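Local coordinates for surface antigen protein 2 (Candida albicans, PDB 4Y7S) that captures heme as a secreted CFEM hemophore and exchanges it with related CFEM proteins, letting the fungus use iron from human hemoglobin during hyphal growth, at residues S39-P44 with G49-I54; A88-W91 with W95-P98; P27-E32 with G71-N76. All blocks are in the same frame, centred on the assembly; numbering follows the deposited sequence.

Contact 1: S39-P44 with G49-I54; sequences SSTPCP and GCLCVI. With HEB (heme b/c), chain D.
One of the four disulfides of the CFEM helical basket, Cys43-Cys50, ties the loop before helix 48-53 onto that helix against one face of the heme. Cys43 SG and Cys50 SG are bonded at 2.0 Å, and the torsion about the bridge is -79°. Cys50 points its sulfur anti to its own backbone N (chi1 -175°), which carries it across to the loop and lays it against the porphyrin, Cys50 SG lying 3.4 Å from HEB C2C. The sulfur of Cys43 is packed in turn by Ile54, whose CG1 comes to 3.5 Å, and by Leu51, whose CD2 reaches it at 3.7 Å. Pro42 and Ile54 meet tip to tip, Pro42 CG against Ile54 CD1 at 3.8 Å, while the same Pro42 CG touches HEB CBC at 3.4 Å. Pro44 sets its ring atoms CG and CD against pyrrole D of the heme. No hydrogen bond joins the two segments. The loop is shaped from within: Cys43 N donates to Thr41 OG1 at 3.0 Å, an ST turn, and that hydroxyl also bonds Thr38 O. On the helix side Cys50 N is hydrogen-bonded to OD1 of Asp47, the axial ligand of the iron, consistent with a part in orienting that carboxylate. Proline rings, a cystine and a short helix together line one side of the CFEM heme pocket.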
loop_
_atom_site.group_PDB
_atom_site.type_symbol
_atom_site.label_atom_id
_atom_site.label_comp_id
_atom_site.label_asym_id
_atom_site.label_seq_id
_atom_site.Cartn_x
_atom_site.Cartn_y
_atom_site.Cartn_z
ATOM N N SER A 39 12.009 3.152 -6.810
ATOM C CA SER A 39 12.005 4.567 -6.462
ATOM C C SER A 39 10.708 5.051 -5.793
ATOM O O SER A 39 10.715 6.057 -5.093
ATOM C CB SER A 39 12.286 5.386 -7.728
ATOM O OG SER A 39 11.261 5.201 -8.693
ATOM N N SER A 40 9.605 4.328 -5.985
ATOM C CA SER A 40 8.332 4.686 -5.356
ATOM C C SER A 40 8.157 3.967 -4.016
ATOM O O SER A 40 7.069 3.981 -3.432
ATOM C CB SER A 40 7.161 4.350 -6.279
ATOM O OG SER A 40 7.191 5.150 -7.446
ATOM N N THR A 41 9.233 3.360 -3.521
ATOM C CA THR A 41 9.189 2.676 -2.231
ATOM C C THR A 41 10.032 3.432 -1.210
ATOM O O THR A 41 10.872 4.254 -1.572
ATOM C CB THR A 41 9.721 1.231 -2.293
ATOM O OG1 THR A 41 11.150 1.247 -2.370
ATOM C CG2 THR A 41 9.171 0.470 -3.480
ATOM N N PRO A 42 9.793 3.165 0.078
ATOM C CA PRO A 42 10.671 3.665 1.144
ATOM C C PRO A 42 11.891 2.760 1.369
ATOM O O PRO A 42 12.563 2.902 2.381
ATOM C CB PRO A 42 9.763 3.632 2.366
ATOM C CG PRO A 42 8.863 2.408 2.096
ATOM C CD PRO A 42 8.643 2.406 0.613
ATOM N N CYS A 43 12.135 1.820 0.455
ATOM C CA CYS A 43 13.171 0.794 0.645
ATOM C C CYS A 43 14.528 1.225 0.131
ATOM O O CYS A 43 14.618 1.725 -0.998
ATOM C CB CYS A 43 12.809 -0.491 -0.097
ATOM S SG CYS A 43 11.214 -1.237 0.275
ATOM N N PRO A 44 15.594 0.980 0.910
ATOM C CA PRO A 44 16.870 0.974 0.203
ATOM C C PRO A 44 16.801 -0.022 -0.935
ATOM O O PRO A 44 16.207 -1.085 -0.757
ATOM C CB PRO A 44 17.876 0.537 1.278
ATOM C CG PRO A 44 17.220 0.826 2.563
ATOM C CD PRO A 44 15.750 0.605 2.327
ATOM N N GLY A 49 14.109 -7.704 2.171
ATOM C CA GLY A 49 12.957 -7.751 3.058
ATOM C C GLY A 49 11.976 -6.623 2.826
ATOM O O GLY A 49 10.773 -6.853 2.751
ATOM N N CYS A 50 12.479 -5.397 2.698
ATOM C CA CYS A 50 11.589 -4.275 2.430
ATOM C C CYS A 50 10.856 -4.446 1.081
ATOM O O CYS A 50 9.648 -4.247 0.993
ATOM C CB CYS A 50 12.376 -2.968 2.447
ATOM S SG CYS A 50 11.362 -1.495 2.283
ATOM N N LEU A 51 11.564 -4.884 0.051
ATOM C CA LEU A 51 10.960 -5.033 -1.274
ATOM C C LEU A 51 10.012 -6.237 -1.354
ATOM O O LEU A 51 9.262 -6.388 -2.326
ATOM C CB LEU A 51 12.057 -5.148 -2.331
ATOM C CG LEU A 51 12.891 -3.885 -2.486
ATOM C CD1 LEU A 51 14.073 -4.119 -3.404
ATOM C CD2 LEU A 51 12.059 -2.737 -2.977
ATOM N N CYS A 52 10.051 -7.089 -0.334
ATOM C CA CYS A 52 9.098 -8.192 -0.190
ATOM C C CYS A 52 7.769 -7.773 0.446
ATOM O O CYS A 52 6.780 -8.512 0.363
ATOM C CB CYS A 52 9.710 -9.307 0.662
ATOM S SG CYS A 52 11.039 -10.223 -0.155
ATOM N N VAL A 53 7.732 -6.603 1.080
ATOM C CA VAL A 53 6.551 -6.238 1.835
ATOM C C VAL A 53 5.873 -4.943 1.382
ATOM O O VAL A 53 4.840 -4.601 1.926
ATOM C CB VAL A 53 6.854 -6.132 3.372
ATOM C CG1 VAL A 53 7.514 -7.404 3.853
ATOM C CG2 VAL A 53 7.713 -4.907 3.729
ATOM N N ILE A 54 6.445 -4.202 0.435
ATOM C CA ILE A 54 5.789 -2.973 -0.013
ATOM C C ILE A 54 4.864 -3.318 -1.188
ATOM O O ILE A 54 5.355 -3.623 -2.274
ATOM C CB ILE A 54 6.793 -1.879 -0.445
ATOM C CG1 ILE A 54 7.770 -1.538 0.695
ATOM C CG2 ILE A 54 6.042 -0.628 -0.902
ATOM C CD1 ILE A 54 7.088 -0.990 1.959
HETATM FE FE HEB D . 14.857 -2.711 5.855
HETATM C CHA HEB D . 18.043 -1.654 6.598
HETATM C CHB HEB D . 15.805 -5.944 6.607
HETATM C CHC HEB D . 11.552 -3.697 5.992
HETATM C CHD HEB D . 13.762 0.512 5.666
HETATM N NA HEB D . 16.612 -3.637 6.517
HETATM C C1A HEB D . 17.818 -3.008 6.699
HETATM C C2A HEB D . 18.800 -4.008 7.038
HETATM C C3A HEB D . 18.185 -5.196 7.045
HETATM C C4A HEB D . 16.789 -4.984 6.716
HETATM C CMA HEB D . 18.797 -6.586 7.346
HETATM C CAA HEB D . 20.293 -3.716 7.342
HETATM C CBA HEB D . 20.508 -3.803 8.853
HETATM C CGA HEB D . 21.972 -3.658 9.202
HETATM O O1A HEB D . 22.411 -4.238 10.228
HETATM O O2A HEB D . 22.704 -2.963 8.467
HETATM N NB HEB D . 13.902 -4.425 6.276
HETATM C C1B HEB D . 14.457 -5.680 6.463
HETATM C C2B HEB D . 13.384 -6.658 6.480
HETATM C C3B HEB D . 12.236 -6.001 6.300
HETATM C C4B HEB D . 12.538 -4.621 6.172
HETATM C CMB HEB D . 13.552 -8.178 6.650
HETATM C CAB HEB D . 10.781 -6.501 6.231
HETATM C CBB HEB D . 10.407 -7.667 6.738
HETATM N NC HEB D . 13.002 -1.788 5.881
HETATM C C1C HEB D . 11.768 -2.372 5.837
HETATM C C2C HEB D . 10.741 -1.373 5.594
HETATM C C3C HEB D . 11.377 -0.205 5.490
HETATM C C4C HEB D . 12.796 -0.449 5.677
HETATM C CMC HEB D . 9.230 -1.709 5.467
HETATM C CAC HEB D . 10.822 1.209 5.243
HETATM C CBC HEB D . 9.519 1.462 5.305
HETATM N ND HEB D . 15.747 -0.869 6.141
HETATM C C1D HEB D . 15.102 0.337 5.914
HETATM C C2D HEB D . 16.071 1.403 5.930
HETATM C C3D HEB D . 17.403 0.727 6.235
HETATM C C4D HEB D . 17.107 -0.678 6.340
HETATM C CMD HEB D . 15.797 2.904 5.715
HETATM C CAD HEB D . 18.786 1.394 6.337
HETATM C CBD HEB D . 19.124 1.848 7.747
HETATM C CGD HEB D . 20.326 2.760 7.663
HETATM O O1D HEB D . 20.916 2.913 6.549
HETATM O O2D HEB D . 20.689 3.345 8.721
#

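Contact 2: A88-W91 with W95-P98; sequences AGVW and WIIP. With HEB (heme b/c), chain D.
Apolar packing joins the segments: Ile96 packs against both Val90 and Trp91. Its CD1 lies 3.9 Å from Trp91 NE1, a van der Waals approach with no hydrogen bond in it, and the two side chains cross at about a right angle. Val90 CG1 adds a looser touch to Ile96 CG1 at 4.4 Å, and the same methyl sits over one face of the Trp91 indole, offset toward its rim. A chi1 of 55° swings that indole so that NE1 comes to Ile96 and CZ3 to the heme vinyl.

Contacts with the heme come from 88-91. Trp91 CZ3 meets HEB CBB at 3.3 Å, an oblique approach, and Val90 CG2 touches that vinyl carbon at 3.7 Å. Just before them, Gly89, with a positive phi of 105°, ends helix 72-87 in a Schellman motif.

In 95-98, Trp95 points away from 88-91: Ile97 CG2 lies over the centre of its ring, and Phe18 meets it with nearly parallel planes. Hydrogen bonds hold the backbone of Ile96 to Thr58 OG1, through its O, and to Cys52. With none between the segments, the fit rests on van der Waals contact of apolar groups, buried at Val90 and Ile96 and more open at Trp91.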
loop_
_atom_site.group_PDB
_atom_site.type_symbol
_atom_site.label_atom_id
_atom_site.label_comp_id
_atom_site.label_asym_id
_atom_site.label_seq_id
_atom_site.Cartn_x
_atom_site.Cartn_y
_atom_site.Cartn_z
ATOM N N ALA A 88 14.964 -13.861 3.913
ATOM C CA ALA A 88 15.328 -12.507 4.334
ATOM C C ALA A 88 14.773 -12.179 5.716
ATOM O O ALA A 88 15.152 -11.158 6.301
ATOM C CB ALA A 88 14.837 -11.491 3.339
ATOM N N GLY A 89 13.861 -13.015 6.211
ATOM C CA GLY A 89 13.309 -12.881 7.555
ATOM C C GLY A 89 11.889 -12.332 7.598
ATOM O O GLY A 89 11.366 -12.051 8.661
ATOM N N VAL A 90 11.255 -12.211 6.442
ATOM C CA VAL A 90 9.902 -11.697 6.386
ATOM C C VAL A 90 8.940 -12.719 6.972
ATOM O O VAL A 90 9.160 -13.925 6.866
ATOM C CB VAL A 90 9.475 -11.367 4.940
ATOM C CG1 VAL A 90 8.104 -10.752 4.929
ATOM C CG2 VAL A 90 10.452 -10.419 4.295
ATOM N N TRP A 91 7.868 -12.218 7.578
ATOM C CA TRP A 91 6.803 -13.053 8.131
ATOM C C TRP A 91 5.891 -13.635 7.056
ATOM O O TRP A 91 5.785 -13.099 5.950
ATOM C CB TRP A 91 5.966 -12.236 9.121
ATOM C CG TRP A 91 5.433 -10.965 8.491
ATOM C CD1 TRP A 91 4.231 -10.793 7.859
ATOM C CD2 TRP A 91 6.111 -9.704 8.412
ATOM N NE1 TRP A 91 4.118 -9.500 7.401
ATOM C CE2 TRP A 91 5.257 -8.810 7.731
ATOM C CE3 TRP A 91 7.358 -9.241 8.858
ATOM C CZ2 TRP A 91 5.610 -7.482 7.484
ATOM C CZ3 TRP A 91 7.704 -7.918 8.617
ATOM C CH2 TRP A 91 6.834 -7.057 7.932
ATOM N N TRP A 95 6.102 -13.214 0.718
ATOM C CA TRP A 95 6.028 -12.282 -0.402
ATOM C C TRP A 95 4.661 -11.608 -0.315
ATOM O O TRP A 95 3.642 -12.214 -0.621
ATOM C CB TRP A 95 6.253 -12.995 -1.731
ATOM C CG TRP A 95 6.332 -12.063 -2.914
ATOM C CD1 TRP A 95 7.109 -10.947 -3.025
ATOM C CD2 TRP A 95 5.623 -12.180 -4.149
ATOM N NE1 TRP A 95 6.914 -10.353 -4.237
ATOM C CE2 TRP A 95 6.012 -11.093 -4.956
ATOM C CE3 TRP A 95 4.694 -13.100 -4.658
ATOM C CZ2 TRP A 95 5.502 -10.894 -6.231
ATOM C CZ3 TRP A 95 4.195 -12.901 -5.927
ATOM C CH2 TRP A 95 4.606 -11.812 -6.705
ATOM N N ILE A 96 4.638 -10.368 0.159
ATOM C CA ILE A 96 3.379 -9.749 0.562
ATOM C C ILE A 96 2.747 -8.988 -0.588
ATOM O O ILE A 96 3.135 -7.865 -0.873
ATOM C CB ILE A 96 3.571 -8.741 1.726
ATOM C CG1 ILE A 96 4.449 -9.307 2.861
ATOM C CG2 ILE A 96 2.220 -8.291 2.260
ATOM C CD1 ILE A 96 3.849 -10.433 3.659
ATOM N N ILE A 97 1.721 -9.575 -1.197
ATOM C CA ILE A 97 1.067 -8.967 -2.355
ATOM C C ILE A 97 -0.386 -8.666 -2.081
ATOM O O ILE A 97 -1.009 -9.291 -1.224
ATOM C CB ILE A 97 1.160 -9.877 -3.609
ATOM C CG1 ILE A 97 0.628 -11.286 -3.327
ATOM C CG2 ILE A 97 2.563 -9.944 -4.084
ATOM C CD1 ILE A 97 0.609 -12.205 -4.569
ATOM N N PRO A 98 -0.951 -7.717 -2.834
ATOM C CA PRO A 98 -2.385 -7.453 -2.729
ATOM C C PRO A 98 -3.243 -8.709 -3.022
ATOM O O PRO A 98 -2.825 -9.572 -3.804
ATOM C CB PRO A 98 -2.615 -6.408 -3.804
ATOM C CG PRO A 98 -1.277 -5.772 -4.034
ATOM C CD PRO A 98 -0.297 -6.852 -3.832
HETATM FE FE HEB D . 14.857 -2.711 5.855
HETATM C CHA HEB D . 18.043 -1.654 6.598
HETATM C CHB HEB D . 15.805 -5.944 6.607
HETATM C CHC HEB D . 11.552 -3.697 5.992
HETATM C CHD HEB D . 13.762 0.512 5.666
HETATM N NA HEB D . 16.612 -3.637 6.517
HETATM C C1A HEB D . 17.818 -3.008 6.699
HETATM C C2A HEB D . 18.800 -4.008 7.038
HETATM C C3A HEB D . 18.185 -5.196 7.045
HETATM C C4A HEB D . 16.789 -4.984 6.716
HETATM C CMA HEB D . 18.797 -6.586 7.346
HETATM C CAA HEB D . 20.293 -3.716 7.342
HETATM C CBA HEB D . 20.508 -3.803 8.853
HETATM C CGA HEB D . 21.972 -3.658 9.202
HETATM O O1A HEB D . 22.411 -4.238 10.228
HETATM O O2A HEB D . 22.704 -2.963 8.467
HETATM N NB HEB D . 13.902 -4.425 6.276
HETATM C C1B HEB D . 14.457 -5.680 6.463
HETATM C C2B HEB D . 13.384 -6.658 6.480
HETATM C C3B HEB D . 12.236 -6.001 6.300
HETATM C C4B HEB D . 12.538 -4.621 6.172
HETATM C CMB HEB D . 13.552 -8.178 6.650
HETATM C CAB HEB D . 10.781 -6.501 6.231
HETATM C CBB HEB D . 10.407 -7.667 6.738
HETATM N NC HEB D . 13.002 -1.788 5.881
HETATM C C1C HEB D . 11.768 -2.372 5.837
HETATM C C2C HEB D . 10.741 -1.373 5.594
HETATM C C3C HEB D . 11.377 -0.205 5.490
HETATM C C4C HEB D . 12.796 -0.449 5.677
HETATM C CMC HEB D . 9.230 -1.709 5.467
HETATM C CAC HEB D . 10.822 1.209 5.243
HETATM C CBC HEB D . 9.519 1.462 5.305
HETATM N ND HEB D . 15.747 -0.869 6.141
HETATM C C1D HEB D . 15.102 0.337 5.914
HETATM C C2D HEB D . 16.071 1.403 5.930
HETATM C C3D HEB D . 17.403 0.727 6.235
HETATM C C4D HEB D . 17.107 -0.678 6.340
HETATM C CMD HEB D . 15.797 2.904 5.715
HETATM C CAD HEB D . 18.786 1.394 6.337
HETATM C CBD HEB D . 19.124 1.848 7.747
HETATM C CGD HEB D . 20.326 2.760 7.663
HETATM O O1D HEB D . 20.916 2.913 6.549
HETATM O O2D HEB D . 20.689 3.345 8.721
#

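Contact 3: P27-E32 with G71-N76; sequences PKCAQE and GADVTN
Gly71 O takes two backbone bonds at the start of helix 72-87, from Val74 N at 2.9 Å and a weak one from Thr75 N, and the turn so formed presents Asp73 to Pro27 and Cys29. The Asn76 N to Ala72 O bond, at 2.8 Å, continues the helix. Pro27 lies alongside Asp73, the two side chains sliding past each other in opposite directions. Its CG comes to 3.3 Å from the backbone Asp73 O, and its CB faces the carboxylate, 3.7 Å from Asp73 OD1. These are carbon-oxygen contacts, and no hydrogen bond crosses between the segments. Asp73 has its CG anti to the carbonyl carbon (chi1 -72°), which lays the carboxylate across the proline and beside the sulfur of Cys29. Cys29 SG packs at 3.8 Å against Asp73 CB, with Asp73 OD2 close by at 3.9 Å. That sulfur is half of the Cys29-Cys69 disulfide, one of the four signature bridges of the CFEM basket; here it pins the turn at 27-32 next to the point where helix 55-68 gives way to helix 72-87. The turn itself is drawn in by a bond from Ala30 N to Pro27 O at 3.0 Å. Behind Asp73, Val74 faces the other way and packs on Leu105, Ala108 and Ala109 of helix 99-110.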
loop_
_atom_site.group_PDB
_atom_site.type_symbol
_atom_site.label_atom_id
_atom_site.label_comp_id
_atom_site.label_asym_id
_atom_site.label_seq_id
_atom_site.Cartn_x
_atom_site.Cartn_y
_atom_site.Cartn_z
ATOM N N PRO A 27 11.557 -18.288 -14.072
ATOM C CA PRO A 27 11.299 -18.511 -15.492
ATOM C C PRO A 27 11.588 -17.241 -16.258
ATOM O O PRO A 27 11.513 -16.133 -15.695
ATOM C CB PRO A 27 9.821 -18.920 -15.533
ATOM C CG PRO A 27 9.263 -18.584 -14.231
ATOM C CD PRO A 27 10.378 -18.578 -13.243
ATOM N N LYS A 28 11.999 -17.396 -17.509
ATOM C CA LYS A 28 12.429 -16.253 -18.314
ATOM C C LYS A 28 11.324 -15.223 -18.468
ATOM O O LYS A 28 11.602 -14.031 -18.620
ATOM C CB LYS A 28 12.925 -16.708 -19.698
ATOM C CG LYS A 28 14.086 -17.703 -19.642
ATOM C CD LYS A 28 15.211 -17.230 -18.705
ATOM C CE LYS A 28 16.326 -18.267 -18.563
ATOM N NZ LYS A 28 17.135 -18.055 -17.312
ATOM N N CYS A 29 10.079 -15.683 -18.448
ATOM C CA CYS A 29 8.958 -14.780 -18.634
ATOM C C CYS A 29 8.876 -13.755 -17.506
ATOM O O CYS A 29 8.358 -12.669 -17.716
ATOM C CB CYS A 29 7.645 -15.549 -18.735
ATOM S SG CYS A 29 7.207 -16.531 -17.310
ATOM N N ALA A 30 9.454 -14.061 -16.346
ATOM C CA ALA A 30 9.346 -13.172 -15.191
ATOM C C ALA A 30 10.530 -12.238 -15.039
ATOM O O ALA A 30 10.488 -11.338 -14.209
ATOM C CB ALA A 30 9.190 -13.985 -13.924
ATOM N N GLN A 31 11.577 -12.423 -15.840
ATOM C CA GLN A 31 12.786 -11.617 -15.661
ATOM C C GLN A 31 12.521 -10.110 -15.784
ATOM O O GLN A 31 12.978 -9.331 -14.941
ATOM C CB GLN A 31 13.870 -12.040 -16.640
ATOM C CG GLN A 31 14.489 -13.389 -16.254
ATOM C CD GLN A 31 15.644 -13.799 -17.153
ATOM O OE1 GLN A 31 16.510 -14.561 -16.742
ATOM N NE2 GLN A 31 15.664 -13.289 -18.378
ATOM N N GLU A 32 11.760 -9.688 -16.791
ATOM C CA GLU A 32 11.500 -8.256 -16.935
ATOM C C GLU A 32 10.675 -7.727 -15.765
ATOM O O GLU A 32 10.792 -6.564 -15.388
ATOM C CB GLU A 32 10.759 -7.946 -18.253
ATOM C CG GLU A 32 9.383 -8.611 -18.381
ATOM C CD GLU A 32 8.673 -8.289 -19.716
ATOM O OE1 GLU A 32 8.448 -7.094 -20.027
ATOM O OE2 GLU A 32 8.357 -9.239 -20.464
ATOM N N GLY A 71 0.819 -21.039 -16.241
ATOM C CA GLY A 71 1.030 -22.393 -15.747
ATOM C C GLY A 71 2.123 -22.492 -14.701
ATOM O O GLY A 71 2.227 -21.661 -13.805
ATOM N N ALA A 72 2.955 -23.512 -14.833
ATOM C CA ALA A 72 4.004 -23.787 -13.856
ATOM C C ALA A 72 4.989 -22.635 -13.706
ATOM O O ALA A 72 5.614 -22.489 -12.649
ATOM C CB ALA A 72 4.732 -25.059 -14.231
ATOM N N ASP A 73 5.137 -21.809 -14.741
ATOM C CA ASP A 73 6.021 -20.652 -14.657
ATOM C C ASP A 73 5.539 -19.705 -13.555
ATOM O O ASP A 73 6.345 -19.116 -12.824
ATOM C CB ASP A 73 6.090 -19.910 -15.997
ATOM C CG ASP A 73 6.867 -20.663 -17.045
ATOM O OD1 ASP A 73 7.597 -21.610 -16.680
ATOM O OD2 ASP A 73 6.704 -20.334 -18.244
ATOM N N VAL A 74 4.229 -19.526 -13.437
ATOM C CA VAL A 74 3.697 -18.672 -12.368
ATOM C C VAL A 74 3.993 -19.302 -10.997
ATOM O O VAL A 74 4.532 -18.656 -10.091
ATOM C CB VAL A 74 2.182 -18.443 -12.499
ATOM C CG1 VAL A 74 1.705 -17.538 -11.364
ATOM C CG2 VAL A 74 1.846 -17.807 -13.855
ATOM N N THR A 75 3.662 -20.584 -10.874
ATOM C CA THR A 75 3.864 -21.326 -9.639
ATOM C C THR A 75 5.336 -21.316 -9.182
ATOM O O THR A 75 5.636 -21.072 -8.011
ATOM C CB THR A 75 3.374 -22.753 -9.826
ATOM O OG1 THR A 75 1.987 -22.711 -10.199
ATOM C CG2 THR A 75 3.527 -23.560 -8.556
ATOM N N ASN A 76 6.249 -21.570 -10.111
ATOM C CA ASN A 76 7.672 -21.555 -9.809
ATOM C C ASN A 76 8.176 -20.159 -9.445
ATOM O O ASN A 76 8.984 -19.997 -8.527
ATOM C CB ASN A 76 8.452 -22.132 -10.993
ATOM C CG ASN A 76 8.366 -23.632 -11.054
ATOM O OD1 ASN A 76 8.231 -24.281 -10.024
ATOM N ND2 ASN A 76 8.380 -24.196 -12.268
#

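Overall arrangement
Contacts 1 and 2 adjoin at the heme, their centres 11 Å apart, and both reach the second subunit. A probable hydrogen bond from Ile96 N to Cys52 O joins them, and Val53 packs on both Val90 and Ile96. Contact 2 is mostly buried and wholly apolar across its segments; contact 1 is partly buried and adds a covalent bridge between its two segments. Contact 3 is a surface contact across the chain's centre, its centre about 22 Å from that of contact 1 and 19 Å from that of contact 2. It takes in the start of helix 72-87, and contact 2 begins just past its end. Like contact 1 it includes a signature cysteine, but Cys29 is bridged to Cys69, outside both segments, and lies beside a carboxylate instead of porphyrin.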